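Local coordinates for protein translation elongation factor 1A (Methanosarcina mazei, PDB 3WND) that binds cysteinyl-tRNA(Cys) in its GTP-bound form, a SelB/EF-Tu/aIF2 gamma-like protein that probably works as a translation elongation factor, at residues D223-F228 with R232-R237; H68-T73 with T100-I105. All coordinates share one frame; numbering follows the deposited sequence.

Contact 1 (D223-F228 with R232-R237); sequences DKTKIF and RDIEIR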
loop_
_atom_site.group_PDB
_atom_site.type_symbol
_atom_site.label_atom_id
_atom_site.label_comp_id
_atom_site.label_asym_id
_atom_site.label_seq_id
_atom_site.Cartn_x
_atom_site.Cartn_y
_atom_site.Cartn_z
ATOM N N ASP A 223 11.823 -20.035 -11.372
ATOM C CA ASP A 223 11.256 -19.379 -12.535
ATOM C C ASP A 223 12.303 -18.536 -13.291
ATOM O O ASP A 223 13.165 -17.919 -12.708
ATOM C CB ASP A 223 10.150 -18.370 -12.104
ATOM C CG ASP A 223 8.766 -19.059 -11.992
ATOM O OD1 ASP A 223 8.598 -20.244 -12.409
ATOM O OD2 ASP A 223 7.889 -18.315 -11.488
ATOM N N LYS A 224 12.228 -18.624 -14.595
ATOM C CA LYS A 224 13.008 -17.746 -15.409
ATOM C C LYS A 224 12.034 -16.695 -15.899
ATOM O O LYS A 224 11.023 -17.015 -16.538
ATOM C CB LYS A 224 13.580 -18.574 -16.566
ATOM C CG LYS A 224 14.589 -19.681 -16.085
ATOM C CD LYS A 224 15.393 -20.249 -17.284
ATOM C CE LYS A 224 16.848 -19.747 -17.260
ATOM N NZ LYS A 224 17.558 -20.031 -15.968
ATOM N N THR A 225 12.313 -15.421 -15.587
ATOM C CA THR A 225 11.310 -14.380 -15.831
ATOM C C THR A 225 12.087 -13.149 -16.048
ATOM O O THR A 225 13.273 -13.259 -16.483
ATOM C CB THR A 225 10.284 -14.355 -14.672
ATOM O OG1 THR A 225 9.255 -13.411 -14.933
ATOM C CG2 THR A 225 10.941 -14.138 -13.297
ATOM N N LYS A 226 11.484 -11.970 -15.849
ATOM C CA LYS A 226 12.189 -10.684 -16.133
ATOM C C LYS A 226 12.011 -9.678 -15.000
ATOM O O LYS A 226 11.160 -9.887 -14.132
ATOM C CB LYS A 226 11.700 -10.024 -17.396
ATOM C CG LYS A 226 12.061 -10.808 -18.704
ATOM C CD LYS A 226 11.677 -9.940 -19.944
ATOM C CE LYS A 226 12.119 -10.577 -21.270
ATOM N NZ LYS A 226 12.066 -9.512 -22.320
ATOM N N ILE A 227 12.838 -8.628 -15.006
ATOM C CA ILE A 227 12.630 -7.544 -14.077
ATOM C C ILE A 227 12.487 -6.272 -14.890
ATOM O O ILE A 227 13.337 -6.053 -15.819
ATOM C CB ILE A 227 13.727 -7.495 -12.995
ATOM C CG1 ILE A 227 13.395 -6.454 -11.871
ATOM C CG2 ILE A 227 15.130 -7.316 -13.612
ATOM C CD1 ILE A 227 14.273 -6.703 -10.653
ATOM N N PHE A 228 11.553 -5.432 -14.472
ATOM C CA PHE A 228 11.243 -4.161 -15.156
ATOM C C PHE A 228 11.306 -3.052 -14.130
ATOM O O PHE A 228 11.006 -3.305 -12.964
ATOM C CB PHE A 228 9.799 -4.220 -15.722
ATOM C CG PHE A 228 9.670 -5.197 -16.823
ATOM C CD1 PHE A 228 9.273 -6.467 -16.560
ATOM C CD2 PHE A 228 9.939 -4.805 -18.129
ATOM C CE1 PHE A 228 9.193 -7.434 -17.567
ATOM C CE2 PHE A 228 9.882 -5.720 -19.147
ATOM C CZ PHE A 228 9.479 -7.038 -18.869
ATOM N N ARG A 232 15.255 -7.045 -18.067
ATOM C CA ARG A 232 16.372 -7.950 -18.023
ATOM C C ARG A 232 15.890 -9.361 -17.651
ATOM O O ARG A 232 15.062 -9.528 -16.710
ATOM C CB ARG A 232 17.420 -7.376 -17.054
ATOM C CG ARG A 232 18.706 -8.205 -16.884
ATOM C CD ARG A 232 19.770 -7.419 -16.102
ATOM N NE ARG A 232 20.995 -8.191 -15.994
ATOM C CZ ARG A 232 21.988 -8.131 -16.876
ATOM N NH1 ARG A 232 21.873 -7.314 -17.932
ATOM N NH2 ARG A 232 23.096 -8.912 -16.735
ATOM N N ASP A 233 16.418 -10.398 -18.308
ATOM C CA ASP A 233 16.114 -11.752 -17.855
ATOM C C ASP A 233 16.735 -12.122 -16.490
ATOM O O ASP A 233 17.874 -11.735 -16.205
ATOM C CB ASP A 233 16.692 -12.716 -18.854
ATOM C CG ASP A 233 16.067 -12.551 -20.232
ATOM O OD1 ASP A 233 14.816 -12.592 -20.293
ATOM O OD2 ASP A 233 16.792 -12.378 -21.190
ATOM N N ILE A 234 15.927 -12.765 -15.590
ATOM C CA ILE A 234 16.442 -13.114 -14.273
ATOM C C ILE A 234 15.962 -14.496 -13.954
ATOM O O ILE A 234 15.103 -15.004 -14.663
ATOM C CB ILE A 234 16.027 -12.073 -13.175
ATOM C CG1 ILE A 234 14.470 -12.000 -13.090
ATOM C CG2 ILE A 234 16.535 -10.654 -13.468
ATOM C CD1 ILE A 234 13.945 -11.378 -11.774
ATOM N N GLU A 235 16.619 -15.136 -12.974
ATOM C CA GLU A 235 16.071 -16.426 -12.488
ATOM C C GLU A 235 15.860 -16.236 -11.033
ATOM O O GLU A 235 16.740 -15.667 -10.350
ATOM C CB GLU A 235 17.109 -17.608 -12.725
ATOM C CG GLU A 235 16.673 -18.962 -12.096
ATOM C CD GLU A 235 17.796 -19.977 -12.139
ATOM O OE1 GLU A 235 18.882 -19.703 -12.729
ATOM O OE2 GLU A 235 17.611 -21.032 -11.503
ATOM N N ILE A 236 14.747 -16.808 -10.534
ATOM C CA ILE A 236 14.523 -16.861 -9.100
ATOM C C ILE A 236 15.261 -18.048 -8.498
ATOM O O ILE A 236 14.896 -19.219 -8.749
ATOM C CB ILE A 236 13.042 -16.971 -8.842
ATOM C CG1 ILE A 236 12.356 -15.684 -9.420
ATOM C CG2 ILE A 236 12.804 -17.123 -7.307
ATOM C CD1 ILE A 236 10.849 -15.641 -9.154
ATOM N N ARG A 237 16.341 -17.773 -7.755
ATOM C CA ARG A 237 17.127 -18.848 -7.155
ATOM C C ARG A 237 16.518 -19.452 -5.879
ATOM O O ARG A 237 16.779 -20.632 -5.569
ATOM C CB ARG A 237 18.525 -18.337 -6.799
ATOM C CG ARG A 237 19.441 -17.983 -7.933
ATOM C CD ARG A 237 20.843 -17.557 -7.520
ATOM N NE ARG A 237 20.836 -16.264 -6.860
ATOM C CZ ARG A 237 21.927 -15.549 -6.588
ATOM N NH1 ARG A 237 23.067 -16.014 -6.901
ATOM N NH2 ARG A 237 21.787 -14.369 -5.960
HETATM O O HOH W 1 13.693 -14.831 -18.615
#

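Contact 2 (H68-T73 with T100-I105); sequences HSYPKT and TGECII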
loop_
_atom_site.group_PDB
_atom_site.type_symbol
_atom_site.label_atom_id
_atom_site.label_comp_id
_atom_site.label_asym_id
_atom_site.label_seq_id
_atom_site.Cartn_x
_atom_site.Cartn_y
_atom_site.Cartn_z
ATOM N N HIS A 68 5.818 5.186 8.807
ATOM C CA HIS A 68 6.274 6.156 9.814
ATOM C C HIS A 68 6.778 7.449 9.297
ATOM O O HIS A 68 6.937 8.372 10.100
ATOM C CB HIS A 68 7.288 5.502 10.799
ATOM C CG HIS A 68 8.610 5.165 10.143
ATOM N ND1 HIS A 68 8.959 3.880 9.719
ATOM C CD2 HIS A 68 9.575 5.996 9.655
ATOM C CE1 HIS A 68 10.134 3.917 9.126
ATOM N NE2 HIS A 68 10.552 5.194 9.095
ATOM N N SER A 69 7.054 7.532 7.977
ATOM C CA SER A 69 7.515 8.759 7.344
ATOM C C SER A 69 6.399 9.593 6.744
ATOM O O SER A 69 6.648 10.587 6.167
ATOM C CB SER A 69 8.698 8.567 6.319
ATOM O OG SER A 69 9.680 7.797 6.913
ATOM N N TYR A 70 5.163 9.173 6.954
ATOM C CA TYR A 70 3.983 10.009 6.641
ATOM C C TYR A 70 3.594 10.631 7.992
ATOM O O TYR A 70 3.548 9.906 9.007
ATOM C CB TYR A 70 2.885 9.080 6.063
ATOM C CG TYR A 70 1.614 9.840 5.858
ATOM C CD1 TYR A 70 1.423 10.625 4.679
ATOM C CD2 TYR A 70 0.696 9.948 6.914
ATOM C CE1 TYR A 70 0.304 11.421 4.547
ATOM C CE2 TYR A 70 -0.442 10.789 6.788
ATOM C CZ TYR A 70 -0.647 11.470 5.608
ATOM O OH TYR A 70 -1.717 12.286 5.455
ATOM N N PRO A 71 3.213 11.933 8.014
ATOM C CA PRO A 71 2.840 12.735 6.861
ATOM C C PRO A 71 3.958 13.507 6.154
ATOM O O PRO A 71 3.694 14.226 5.196
ATOM C CB PRO A 71 1.808 13.685 7.457
ATOM C CG PRO A 71 2.230 13.908 8.807
ATOM C CD PRO A 71 2.696 12.560 9.256
ATOM N N LYS A 72 5.202 13.375 6.614
ATOM C CA LYS A 72 6.296 14.110 5.921
ATOM C C LYS A 72 6.344 13.785 4.436
ATOM O O LYS A 72 6.421 14.710 3.613
ATOM C CB LYS A 72 7.642 13.773 6.558
ATOM C CG LYS A 72 8.864 14.405 5.864
ATOM C CD LYS A 72 10.166 13.833 6.467
ATOM C CE LYS A 72 10.747 12.611 5.711
ATOM N NZ LYS A 72 11.205 11.453 6.551
ATOM N N THR A 73 6.316 12.501 4.081
ATOM C CA THR A 73 6.315 12.114 2.667
ATOM C C THR A 73 5.020 11.295 2.355
ATOM O O THR A 73 4.506 10.511 3.187
ATOM C CB THR A 73 7.499 11.212 2.247
ATOM O OG1 THR A 73 7.333 9.873 2.815
ATOM C CG2 THR A 73 8.794 11.797 2.661
ATOM N N THR A 100 -5.617 13.310 8.840
ATOM C CA THR A 100 -6.639 12.236 8.850
ATOM C C THR A 100 -7.501 12.404 7.618
ATOM O O THR A 100 -7.821 11.431 6.925
ATOM C CB THR A 100 -7.475 12.412 10.091
ATOM O OG1 THR A 100 -6.673 12.067 11.209
ATOM C CG2 THR A 100 -8.689 11.475 10.023
ATOM N N GLY A 101 -7.845 13.642 7.282
ATOM C CA GLY A 101 -8.629 13.874 6.058
ATOM C C GLY A 101 -7.865 13.431 4.781
ATOM O O GLY A 101 -8.447 12.836 3.881
ATOM N N GLU A 102 -6.594 13.775 4.705
ATOM C CA GLU A 102 -5.745 13.398 3.546
ATOM C C GLU A 102 -5.684 11.881 3.418
ATOM O O GLU A 102 -5.778 11.304 2.299
ATOM C CB GLU A 102 -4.355 13.990 3.726
ATOM C CG GLU A 102 -3.499 13.757 2.461
ATOM C CD GLU A 102 -2.149 14.407 2.639
ATOM O OE1 GLU A 102 -1.444 14.090 3.611
ATOM O OE2 GLU A 102 -1.830 15.312 1.819
ATOM N N CYS A 103 -5.506 11.192 4.554
ATOM C CA CYS A 103 -5.509 9.673 4.500
ATOM C C CYS A 103 -6.831 9.095 4.000
ATOM O O CYS A 103 -6.846 8.130 3.241
ATOM C CB CYS A 103 -5.265 9.079 5.924
ATOM S SG CYS A 103 -3.513 9.231 6.380
ATOM N N ILE A 104 -7.974 9.638 4.520
ATOM C CA ILE A 104 -9.271 9.220 4.025
ATOM C C ILE A 104 -9.399 9.450 2.539
ATOM O O ILE A 104 -9.826 8.577 1.819
ATOM C CB ILE A 104 -10.390 9.988 4.780
ATOM C CG1 ILE A 104 -10.403 9.455 6.230
ATOM C CG2 ILE A 104 -11.774 9.822 4.096
ATOM C CD1 ILE A 104 -11.338 10.265 7.140
ATOM N N ILE A 105 -8.962 10.628 2.044
ATOM C CA ILE A 105 -9.041 10.922 0.637
ATOM C C ILE A 105 -8.148 9.952 -0.159
ATOM O O ILE A 105 -8.585 9.423 -1.215
ATOM C CB ILE A 105 -8.648 12.385 0.404
ATOM C CG1 ILE A 105 -9.851 13.267 0.779
ATOM C CG2 ILE A 105 -8.315 12.568 -1.080
ATOM C CD1 ILE A 105 -9.464 14.709 0.979
#

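Contact 1 (D223-F228 with R232-R237)
The carboxylate of Glu235 receives Lys224 over one of its faces: NZ stands well off the carboxylate plane, making a long salt bridge of 3.5 Å between Lys224 NZ and Glu235 OE1. The lysine chain bends at chi3 (107°) and chi4, which turns the ammonium back over the neighbouring strand; Lys260 is a second cationic partner of OE1. In Asp233 the carboxylate plane separates two neighbours. On one side runs the extended Lys226 chain, with CE 3.5 Å from Asp233 OD1, while its NZ goes on to a salt bridge with Asp231; on the other, a water donates to OD1 and to Thr225 O, 2.7 Å from the latter.

Thr225 O is thus held twice, since Ile234 N also donates to it at 2.8 Å, from above the carbonyl plane (37° out of it). The return bond, Thr225 N to Ile234 O, measures 3.0 Å, and Ile227 and Arg232 likewise exchange two backbone bonds.

The sheet face bearing Thr225, Ile227 and Ile234 is apolar at its centre. Ile234 places CG1 between its backbone N and carbonyl carbon (chi1 60°), and CD1 thereby reaches 4.1 Å from Ile227 CB. Its CG2 meets Ile227 CG2 at 3.6 Å, the two side chains crossing at about a right angle. Replacing Ile234 by alanine would probably open a gap beside Ile227 and deprive Ile273 of strand 272-274 of part of its packing.

Four consecutive antiparallel pairs, from Lys224 with Glu235 to Ile227 with Arg232, and a three-residue connection define a beta hairpin. Strands 272-274 and 254-260 flank it in an antiparallel sheet, consistent with the beta-barrel second domain of SelB-like translation factors.

Contact 2 (H68-T73 with T100-I105)
Tyr70 and Glu102 link two elements of the nucleotide-binding G domain: the loop between strand 61-66 and helix 74-83, which sits where switch II lies in translational GTPases, and helix 98-109. The evidence for a specific junction is a buried hydrogen bond in which Tyr70 OH donates to Glu102 OE1 at 2.6 Å. The oxygen accepts through its anti lone pair, near the plane of the ring at its edge, and the ring and carboxylate planes are 57° apart. With CG anti to the backbone N (chi1 174°), the tyrosine ring extends from the loop toward the helix, and the Glu102 chain, also extended, comes to meet it.

Glu102 OE1 additionally forms a salt bridge with Arg362, which also bonds to Pro71 O; this second partner probably offsets the cost of burying the carboxylate. On the loop side, Tyr70 O accepts from Arg34, a residue seen to bind GDP. The peptide bond between Tyr70 and Pro71 is cis, and Pro71 CB sits over the centre of one ring face, 3.6 Å above it. Cys103 approaches obliquely in a sulfur-aromatic contact, its SG 3.5 Å from Tyr70 CE2.

Along the chain the two contacts come in series, contact 2 being complete before contact 1 begins. Their centres are 35 Å apart on opposite sides of the chain's centre, and the nearest atoms remain about 21 Å from each other, so neither touches the other. No sheet is shared: contact 2 lies beside the mixed sheet of the G domain, close to the GDP site, whereas contact 1 is a hairpin within the all-antiparallel sheet that follows. Contact 1 joins neighbours in sequence inside one domain; contact 2 brings together more distant elements and, through Arg362, reaches the C-terminal beta domain. Together they sample the modular build of an EF-Tu-like factor.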